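Local coordinates for serine protease pet (Escherichia coli, PDB 4OM9), which is an autotransporter enterotoxin of enteroaggregative strains, a secreted serine protease that probably cleaves alpha-fodrin in host cells, at residues A[651-662]-A[671-682]; A[683-694]-A[703-714]. One frame throughout, in Å; residues are numbered along the deposited sequence.

Contact 1 of 2, residues A[651-662]-A[671-682]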
loop_
_atom_site.group_PDB
_atom_site.type_symbol
_atom_site.label_atom_id
_atom_site.label_comp_id
_atom_site.label_asym_id
_atom_site.label_seq_id
_atom_site.Cartn_x
_atom_site.Cartn_y
_atom_site.Cartn_z
ATOM N N PHE A 651 3.558 7.730 -9.625
ATOM C CA PHE A 651 3.958 9.017 -9.079
ATOM C C PHE A 651 3.133 10.132 -9.692
ATOM O O PHE A 651 2.915 10.185 -10.909
ATOM C CB PHE A 651 5.446 9.312 -9.275
ATOM C CG PHE A 651 5.836 10.669 -8.771
ATOM C CD1 PHE A 651 5.907 10.917 -7.402
ATOM C CD2 PHE A 651 6.068 11.715 -9.649
ATOM C CE1 PHE A 651 6.231 12.168 -6.936
ATOM C CE2 PHE A 651 6.395 12.972 -9.188
ATOM C CZ PHE A 651 6.479 13.206 -7.838
ATOM N N THR A 652 2.670 11.011 -8.822
ATOM C CA THR A 652 1.862 12.147 -9.194
ATOM C C THR A 652 2.369 13.373 -8.439
ATOM O O THR A 652 2.424 13.372 -7.188
ATOM C CB THR A 652 0.389 11.903 -8.874
ATOM O OG1 THR A 652 -0.087 10.819 -9.676
ATOM C CG2 THR A 652 -0.448 13.143 -9.154
ATOM N N GLY A 653 2.738 14.408 -9.192
ATOM C CA GLY A 653 3.215 15.651 -8.607
ATOM C C GLY A 653 4.239 16.340 -9.485
ATOM O O GLY A 653 4.127 16.318 -10.705
ATOM N N GLY A 654 5.240 16.958 -8.874
ATOM C CA GLY A 654 6.262 17.644 -9.642
ATOM C C GLY A 654 7.658 17.332 -9.151
ATOM O O GLY A 654 7.827 16.829 -8.037
ATOM N N ILE A 655 8.650 17.635 -9.988
ATOM C CA ILE A 655 10.052 17.373 -9.678
ATOM C C ILE A 655 10.983 18.578 -9.948
ATOM O O ILE A 655 11.147 19.044 -11.094
ATOM C CB ILE A 655 10.571 16.151 -10.477
ATOM C CG1 ILE A 655 9.635 14.937 -10.298
ATOM C CG2 ILE A 655 11.995 15.819 -10.071
ATOM C CD1 ILE A 655 10.226 13.590 -10.724
ATOM N N MET A 656 11.590 19.079 -8.877
ATOM C CA MET A 656 12.665 20.062 -8.976
ATOM C C MET A 656 13.979 19.400 -8.600
ATOM O O MET A 656 14.186 19.025 -7.445
ATOM C CB MET A 656 12.417 21.258 -8.063
ATOM C CG MET A 656 11.043 21.847 -8.174
ATOM S SD MET A 656 10.651 22.934 -6.788
ATOM C CE MET A 656 9.002 23.481 -7.241
ATOM N N ALA A 657 14.882 19.287 -9.559
ATOM C CA ALA A 657 16.103 18.531 -9.345
ATOM C C ALA A 657 17.348 19.275 -9.838
ATOM O O ALA A 657 17.293 20.065 -10.765
ATOM C CB ALA A 657 15.988 17.149 -10.035
ATOM N N THR A 658 18.474 19.008 -9.199
ATOM C CA THR A 658 19.754 19.521 -9.647
ATOM C C THR A 658 20.711 18.333 -9.713
ATOM O O THR A 658 20.862 17.606 -8.728
ATOM C CB THR A 658 20.297 20.619 -8.697
ATOM O OG1 THR A 658 19.434 21.764 -8.742
ATOM C CG2 THR A 658 21.703 21.042 -9.102
ATOM N N ASP A 659 21.323 18.125 -10.879
ATOM C CA ASP A 659 22.176 16.959 -11.125
ATOM C C ASP A 659 21.499 15.619 -10.817
ATOM O O ASP A 659 20.276 15.520 -10.836
ATOM C CB ASP A 659 23.461 17.094 -10.325
ATOM C CG ASP A 659 24.264 18.329 -10.732
ATOM O OD1 ASP A 659 24.547 18.493 -11.942
ATOM O OD2 ASP A 659 24.591 19.143 -9.848
ATOM N N GLY A 660 22.306 14.593 -10.549
ATOM C CA GLY A 660 21.809 13.244 -10.303
ATOM C C GLY A 660 21.213 12.659 -11.577
ATOM O O GLY A 660 21.688 12.953 -12.689
ATOM N N SER A 661 20.116 11.910 -11.445
ATOM C CA SER A 661 19.352 11.443 -12.600
ATOM C C SER A 661 17.937 10.960 -12.244
ATOM O O SER A 661 17.645 10.688 -11.084
ATOM C CB SER A 661 20.128 10.331 -13.307
ATOM O OG SER A 661 20.293 9.230 -12.438
ATOM N N ILE A 662 17.071 10.866 -13.254
ATOM C CA ILE A 662 15.717 10.380 -13.060
ATOM C C ILE A 662 15.420 9.245 -14.027
ATOM O O ILE A 662 15.778 9.309 -15.212
ATOM C CB ILE A 662 14.652 11.499 -13.250
ATOM C CG1 ILE A 662 14.902 12.655 -12.290
ATOM C CG2 ILE A 662 13.254 10.942 -13.028
ATOM C CD1 ILE A 662 13.938 13.834 -12.487
ATOM N N THR A 671 2.313 11.188 -13.433
ATOM C CA THR A 671 1.543 12.368 -13.804
ATOM C C THR A 671 2.141 13.667 -13.256
ATOM O O THR A 671 1.915 14.043 -12.108
ATOM C CB THR A 671 0.106 12.260 -13.315
ATOM O OG1 THR A 671 -0.481 11.063 -13.840
ATOM C CG2 THR A 671 -0.700 13.480 -13.749
ATOM N N LEU A 672 2.904 14.366 -14.078
ATOM C CA LEU A 672 3.490 15.604 -13.626
ATOM C C LEU A 672 2.480 16.734 -13.737
ATOM O O LEU A 672 2.398 17.410 -14.762
ATOM C CB LEU A 672 4.747 15.906 -14.420
ATOM C CG LEU A 672 5.759 14.757 -14.360
ATOM C CD1 LEU A 672 7.044 15.110 -15.104
ATOM C CD2 LEU A 672 6.057 14.367 -12.919
ATOM N N ASN A 673 1.701 16.927 -12.672
ATOM C CA ASN A 673 0.721 18.012 -12.619
ATOM C C ASN A 673 1.181 19.164 -11.733
ATOM O O ASN A 673 0.389 20.013 -11.330
ATOM C CB ASN A 673 -0.652 17.490 -12.156
ATOM C CG ASN A 673 -0.632 16.882 -10.749
ATOM O OD1 ASN A 673 0.366 16.935 -10.036
ATOM N ND2 ASN A 673 -1.755 16.315 -10.351
ATOM N N THR A 674 2.479 19.186 -11.451
ATOM C CA THR A 674 3.126 20.300 -10.773
ATOM C C THR A 674 4.372 20.655 -11.575
ATOM O O THR A 674 5.018 19.768 -12.129
ATOM C CB THR A 674 3.492 19.941 -9.299
ATOM O OG1 THR A 674 2.356 20.160 -8.455
ATOM C CG2 THR A 674 4.643 20.779 -8.802
ATOM N N VAL A 675 4.701 21.943 -11.638
ATOM C CA VAL A 675 5.787 22.430 -12.485
ATOM C C VAL A 675 7.119 21.749 -12.196
ATOM O O VAL A 675 7.580 21.737 -11.067
ATOM C CB VAL A 675 5.974 23.960 -12.329
ATOM C CG1 VAL A 675 7.182 24.432 -13.130
ATOM C CG2 VAL A 675 4.713 24.702 -12.755
ATOM N N SER A 676 7.744 21.201 -13.232
ATOM C CA SER A 676 9.008 20.487 -13.081
ATOM C C SER A 676 10.192 21.252 -13.675
ATOM O O SER A 676 10.124 21.792 -14.785
ATOM C CB SER A 676 8.917 19.098 -13.721
ATOM O OG SER A 676 8.190 18.211 -12.895
ATOM N N SER A 677 11.284 21.272 -12.925
ATOM C CA SER A 677 12.486 21.964 -13.335
ATOM C C SER A 677 13.721 21.080 -13.129
ATOM O O SER A 677 14.107 20.780 -12.003
ATOM C CB SER A 677 12.606 23.278 -12.563
ATOM O OG SER A 677 13.932 23.475 -12.103
ATOM N N LEU A 678 14.323 20.643 -14.227
ATOM C CA LEU A 678 15.507 19.797 -14.180
ATOM C C LEU A 678 16.738 20.555 -14.696
ATOM O O LEU A 678 16.789 20.992 -15.856
ATOM C CB LEU A 678 15.289 18.531 -14.998
ATOM C CG LEU A 678 14.455 17.350 -14.485
ATOM C CD1 LEU A 678 13.499 17.703 -13.333
ATOM C CD2 LEU A 678 13.693 16.669 -15.622
ATOM N N ASP A 679 17.729 20.726 -13.830
ATOM C CA ASP A 679 18.951 21.410 -14.223
ATOM C C ASP A 679 20.121 20.450 -14.180
ATOM O O ASP A 679 20.549 20.060 -13.106
ATOM C CB ASP A 679 19.218 22.610 -13.324
ATOM C CG ASP A 679 20.438 23.400 -13.764
ATOM O OD1 ASP A 679 20.893 23.196 -14.904
ATOM O OD2 ASP A 679 20.946 24.226 -12.972
ATOM N N ARG A 680 20.635 20.085 -15.352
ATOM C CA ARG A 680 21.685 19.075 -15.472
ATOM C C ARG A 680 21.165 17.746 -14.932
ATOM O O ARG A 680 21.912 16.919 -14.417
ATOM C CB ARG A 680 22.959 19.524 -14.740
ATOM C CG ARG A 680 23.339 20.969 -15.043
ATOM C CD ARG A 680 24.682 21.373 -14.459
ATOM N NE ARG A 680 24.730 21.294 -13.000
ATOM C CZ ARG A 680 24.183 22.183 -12.175
ATOM N NH1 ARG A 680 23.515 23.225 -12.645
ATOM N NH2 ARG A 680 24.298 22.028 -10.871
ATOM N N THR A 681 19.863 17.552 -15.066
ATOM C CA THR A 681 19.220 16.359 -14.552
ATOM C C THR A 681 18.605 15.481 -15.650
ATOM O O THR A 681 17.477 15.708 -16.078
ATOM C CB THR A 681 18.134 16.727 -13.489
ATOM O OG1 THR A 681 18.766 17.302 -12.328
ATOM C CG2 THR A 681 17.309 15.478 -13.067
ATOM N N ALA A 682 19.347 14.463 -16.079
ATOM C CA ALA A 682 18.910 13.616 -17.189
ATOM C C ALA A 682 17.673 12.763 -16.861
ATOM O O ALA A 682 17.608 12.111 -15.817
ATOM C CB ALA A 682 20.048 12.720 -17.641
HETATM O O HOH W 1 0.118 9.182 -11.804
#

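Contact 2 of 2, residues A[683-694]-A[703-714]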
loop_
_atom_site.group_PDB
_atom_site.type_symbol
_atom_site.label_atom_id
_atom_site.label_comp_id
_atom_site.label_asym_id
_atom_site.label_seq_id
_atom_site.Cartn_x
_atom_site.Cartn_y
_atom_site.Cartn_z
ATOM N N LEU A 683 16.706 12.771 -17.776
ATOM C CA LEU A 683 15.454 12.059 -17.600
ATOM C C LEU A 683 15.315 10.914 -18.589
ATOM O O LEU A 683 15.278 11.136 -19.802
ATOM C CB LEU A 683 14.272 13.015 -17.756
ATOM C CG LEU A 683 12.899 12.325 -17.758
ATOM C CD1 LEU A 683 12.731 11.439 -16.544
ATOM C CD2 LEU A 683 11.786 13.341 -17.816
ATOM N N THR A 684 15.219 9.689 -18.081
ATOM C CA THR A 684 15.079 8.537 -18.963
ATOM C C THR A 684 13.779 7.790 -18.725
ATOM O O THR A 684 13.555 7.242 -17.652
ATOM C CB THR A 684 16.252 7.553 -18.813
ATOM O OG1 THR A 684 17.467 8.202 -19.207
ATOM C CG2 THR A 684 16.038 6.341 -19.714
ATOM N N ILE A 685 12.929 7.771 -19.749
ATOM C CA ILE A 685 11.641 7.082 -19.694
ATOM C C ILE A 685 11.754 5.759 -20.427
ATOM O O ILE A 685 11.894 5.742 -21.645
ATOM C CB ILE A 685 10.533 7.951 -20.301
ATOM C CG1 ILE A 685 10.451 9.270 -19.518
ATOM C CG2 ILE A 685 9.222 7.221 -20.299
ATOM C CD1 ILE A 685 9.365 10.215 -19.970
ATOM N N HIS A 686 11.732 4.655 -19.684
ATOM C CA HIS A 686 11.970 3.333 -20.268
ATOM C C HIS A 686 10.729 2.729 -20.918
ATOM O O HIS A 686 9.611 3.199 -20.713
ATOM C CB HIS A 686 12.485 2.348 -19.216
ATOM C CG HIS A 686 13.832 2.688 -18.657
ATOM N ND1 HIS A 686 15.007 2.322 -19.271
ATOM C CD2 HIS A 686 14.184 3.335 -17.517
ATOM C CE1 HIS A 686 16.032 2.736 -18.541
ATOM N NE2 HIS A 686 15.558 3.349 -17.472
ATOM N N LYS A 687 10.952 1.666 -21.686
ATOM C CA LYS A 687 9.881 0.941 -22.359
ATOM C C LYS A 687 8.890 0.384 -21.345
ATOM O O LYS A 687 9.277 -0.275 -20.373
ATOM C CB LYS A 687 10.459 -0.187 -23.219
ATOM C CG LYS A 687 9.427 -1.020 -23.969
ATOM C CD LYS A 687 10.099 -1.883 -25.040
ATOM C CE LYS A 687 9.106 -2.788 -25.765
ATOM N NZ LYS A 687 8.119 -2.019 -26.571
ATOM N N GLY A 688 7.613 0.673 -21.568
ATOM C CA GLY A 688 6.578 0.245 -20.651
ATOM C C GLY A 688 6.111 1.267 -19.620
ATOM O O GLY A 688 5.278 0.938 -18.770
ATOM N N ALA A 689 6.621 2.497 -19.694
ATOM C CA ALA A 689 6.166 3.563 -18.802
ATOM C C ALA A 689 5.161 4.496 -19.485
ATOM O O ALA A 689 5.201 4.686 -20.701
ATOM C CB ALA A 689 7.359 4.366 -18.283
ATOM N N ASN A 690 4.258 5.064 -18.686
ATOM C CA ASN A 690 3.310 6.085 -19.135
ATOM C C ASN A 690 3.520 7.382 -18.376
ATOM O O ASN A 690 3.193 7.487 -17.191
ATOM C CB ASN A 690 1.857 5.638 -18.949
ATOM C CG ASN A 690 1.542 4.363 -19.672
ATOM O OD1 ASN A 690 2.298 3.923 -20.538
ATOM N ND2 ASN A 690 0.404 3.758 -19.334
ATOM N N VAL A 691 4.067 8.371 -19.061
ATOM C CA VAL A 691 4.329 9.651 -18.459
ATOM C C VAL A 691 3.483 10.736 -19.108
ATOM O O VAL A 691 3.582 10.995 -20.315
ATOM C CB VAL A 691 5.826 9.993 -18.559
ATOM C CG1 VAL A 691 6.169 11.260 -17.762
ATOM C CG2 VAL A 691 6.643 8.809 -18.065
ATOM N N THR A 692 2.634 11.355 -18.302
ATOM C CA THR A 692 1.841 12.493 -18.736
ATOM C C THR A 692 2.221 13.718 -17.913
ATOM O O THR A 692 2.165 13.694 -16.679
ATOM C CB THR A 692 0.329 12.232 -18.588
ATOM O OG1 THR A 692 0.016 10.908 -19.047
ATOM C CG2 THR A 692 -0.471 13.257 -19.374
ATOM N N ALA A 693 2.615 14.786 -18.594
ATOM C CA ALA A 693 2.984 16.018 -17.914
ATOM C C ALA A 693 2.024 17.149 -18.276
ATOM O O ALA A 693 2.171 17.783 -19.314
ATOM C CB ALA A 693 4.412 16.400 -18.256
ATOM N N SER A 694 1.045 17.397 -17.415
ATOM C CA SER A 694 0.024 18.404 -17.671
ATOM C C SER A 694 0.473 19.752 -17.142
ATOM O O SER A 694 -0.256 20.745 -17.192
ATOM C CB SER A 694 -1.304 17.998 -17.026
ATOM O OG SER A 694 -1.701 16.706 -17.459
ATOM N N ILE A 703 15.728 14.413 -22.455
ATOM C CA ILE A 703 14.775 13.378 -22.080
ATOM C C ILE A 703 14.820 12.245 -23.085
ATOM O O ILE A 703 14.569 12.462 -24.267
ATOM C CB ILE A 703 13.336 13.927 -22.022
ATOM C CG1 ILE A 703 13.241 15.085 -21.034
ATOM C CG2 ILE A 703 12.340 12.825 -21.664
ATOM C CD1 ILE A 703 12.014 15.931 -21.237
ATOM N N LYS A 704 15.147 11.045 -22.624
ATOM C CA LYS A 704 15.123 9.863 -23.473
ATOM C C LYS A 704 13.898 9.037 -23.141
ATOM O O LYS A 704 13.591 8.839 -21.960
ATOM C CB LYS A 704 16.399 9.043 -23.293
ATOM C CG LYS A 704 17.641 9.813 -23.684
ATOM C CD LYS A 704 18.923 9.040 -23.430
ATOM C CE LYS A 704 20.128 9.930 -23.739
ATOM N NZ LYS A 704 21.441 9.246 -23.578
ATOM N N SER A 705 13.196 8.552 -24.167
ATOM C CA SER A 705 11.917 7.882 -23.946
ATOM C C SER A 705 11.594 6.753 -24.930
ATOM O O SER A 705 11.496 6.961 -26.136
ATOM C CB SER A 705 10.784 8.913 -23.973
ATOM O OG SER A 705 9.513 8.283 -23.917
ATOM N N GLY A 706 11.416 5.557 -24.378
ATOM C CA GLY A 706 11.062 4.376 -25.135
ATOM C C GLY A 706 9.679 3.912 -24.731
ATOM O O GLY A 706 9.269 2.795 -25.053
ATOM N N GLY A 707 8.962 4.781 -24.019
ATOM C CA GLY A 707 7.602 4.499 -23.594
ATOM C C GLY A 707 6.623 5.510 -24.162
ATOM O O GLY A 707 6.837 6.041 -25.249
ATOM N N ASP A 708 5.536 5.764 -23.439
ATOM C CA ASP A 708 4.590 6.810 -23.821
ATOM C C ASP A 708 4.866 8.097 -23.041
ATOM O O ASP A 708 4.903 8.099 -21.809
ATOM C CB ASP A 708 3.151 6.358 -23.590
ATOM C CG ASP A 708 2.777 5.123 -24.413
ATOM O OD1 ASP A 708 3.638 4.596 -25.146
ATOM O OD2 ASP A 708 1.618 4.669 -24.317
ATOM N N LEU A 709 5.077 9.185 -23.773
ATOM C CA LEU A 709 5.241 10.509 -23.183
ATOM C C LEU A 709 4.240 11.492 -23.795
ATOM O O LEU A 709 4.212 11.719 -25.014
ATOM C CB LEU A 709 6.671 11.017 -23.366
ATOM C CG LEU A 709 6.958 12.429 -22.850
ATOM C CD1 LEU A 709 6.717 12.527 -21.305
ATOM C CD2 LEU A 709 8.366 12.830 -23.206
ATOM N N THR A 710 3.410 12.064 -22.934
ATOM C CA THR A 710 2.379 12.984 -23.364
ATOM C C THR A 710 2.519 14.320 -22.646
ATOM O O THR A 710 2.665 14.377 -21.425
ATOM C CB THR A 710 0.991 12.410 -23.108
ATOM O OG1 THR A 710 0.900 11.112 -23.704
ATOM C CG2 THR A 710 -0.068 13.310 -23.705
ATOM N N LEU A 711 2.472 15.396 -23.418
ATOM C CA LEU A 711 2.643 16.732 -22.881
ATOM C C LEU A 711 1.420 17.588 -23.206
ATOM O O LEU A 711 1.044 17.731 -24.371
ATOM C CB LEU A 711 3.917 17.347 -23.443
ATOM C CG LEU A 711 5.128 16.419 -23.370
ATOM C CD1 LEU A 711 6.329 17.045 -24.068
ATOM C CD2 LEU A 711 5.444 16.107 -21.919
ATOM N N THR A 712 0.779 18.128 -22.173
ATOM C CA THR A 712 -0.500 18.815 -22.341
ATOM C C THR A 712 -0.613 20.032 -21.457
ATOM O O THR A 712 0.054 20.116 -20.430
ATOM C CB THR A 712 -1.710 17.931 -21.979
ATOM O OG1 THR A 712 -1.858 17.925 -20.559
ATOM C CG2 THR A 712 -1.556 16.502 -22.477
ATOM N N GLY A 713 -1.504 20.947 -21.829
ATOM C CA GLY A 713 -1.817 22.091 -20.994
ATOM C C GLY A 713 -2.367 21.652 -19.658
ATOM O O GLY A 713 -2.739 20.491 -19.490
ATOM N N ALA A 714 -2.416 22.568 -18.698
ATOM C CA ALA A 714 -2.996 22.243 -17.400
ATOM C C ALA A 714 -4.489 21.993 -17.572
ATOM O O ALA A 714 -5.272 22.927 -17.710
ATOM C CB ALA A 714 -2.744 23.354 -16.396
#

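Contact 1 of 2, residues A[651-662]-A[671-682]
Leu678 and Ile662 cross at about a right angle in the interior, with Leu678 CD1 4.0 Å from Ile662 CD1. The same CD1 of Leu678 also touches Ile655 CG2 and, a little further off, Ala657 CB. Thr681 completes this buried patch. Its methyl CG2 lies against Ala657 CB and Ile662 CG1. With OG1 beside its own backbone N (chi1 -66°), Thr681 OG1 donates to Asp659 O at 2.8 Å. That bond ties down the bend that follows strand 655-658. At the other end of the interior, Leu672 brings CD2 to the edge of the Phe651 ring, 4.0 Å from CE2. Ser676 is buried too, and its OG takes the N-H of Ile655 at 3.0 Å.

These are successive turns of the right-handed parallel beta-helix of an autotransporter passenger domain. The axes of the short strands 655-658 and 676-679 run parallel, 4.7 Å apart at closest approach. Met656 lies beside Ser677 and Ala657 beside Leu678. The register slips by two residues in the loop before them.

The outer face is more open, with Met656 and Ser677 only loosely apposed; its close contacts are mostly polar. A water bridges the two hydroxyls Thr652 OG1 and Thr671 OG1 and also donates to Phe651 O. Beyond Thr658, Arg680 bends at chi3 (-62°) and lies alongside Asp659 in a salt bridge. Arg680 NH2 bonds Asp659 OD2 at 3.1 Å, and NE makes a weak bond to OD1. The carboxylate and guanidinium planes are 63° apart, and NH2 meets OD2 from above the carboxylate plane, not as a flat pair. Thr658 CG2 packs 3.3 Å from Arg680 NH2. The third nitrogen, Arg680 NH1, reaches Asp679 OD2 at 2.8 Å and completes a salt-bridge network. Asp679 OD1 is hydrogen-bonded to Thr700 on the next turn.

Contact 2 of 2, residues A[683-694]-A[703-714]
Val691 O takes the N-H of Thr710 at 2.8 Å, nearly straight at 164°. The CA-H of Leu709 also points at this oxygen, and Leu709 CD1 packs beside it. Ile685 O is held in the same way, by Gly706 N at 2.8 Å and by the CA-H of Ser705. On the inward face, Leu709 joins two neighbours. Its CG lies anti to the backbone N (chi1 177°), and CD1 comes 3.8 Å from both Val691 CG1 and Ile685 CD1. Leu683 and Ile703 run side by side, and Ala693 CB sits 3.8 Å from Leu711 CD2. Tyr727 packs on Ala693 and Leu711 from the following turn. The outward face carries Thr692 beside Thr710, with Thr692 CG2 4.1 Å from Thr710 CB. The corner differs in length between the two segments. Residues 686-689 form a type II turn, with Gly688 at positive phi, whereas Gly706 and Gly707 cut the corner short. Gly707 lies against the turn, its CA 3.8 Å from Ala689 O. Parallel strands in register, with like aliphatic residues stacked inward from coil to coil, are characteristic of a parallel beta-helix.

Contact 1 and contact 2 follow each other along the chain, their centres about 12 Å apart, and each centre lies about 24 Å from the centre of the chain. They interlock as neighbouring layers of the helix. Ile662 O of contact 1 probably accepts from Thr684 N of contact 2 at 2.9 Å. Leu672 N probably donates to Thr692 O at 2.8 Å. The inward side chains continue across the join, with Ile662 CG2 3.6 Å from Leu683 CD1 and Leu672 CB 3.9 Å from Ala693 CB. Both contacts build the beta-helical stalk, not the N-terminal protease fold, and serve as structural packing there.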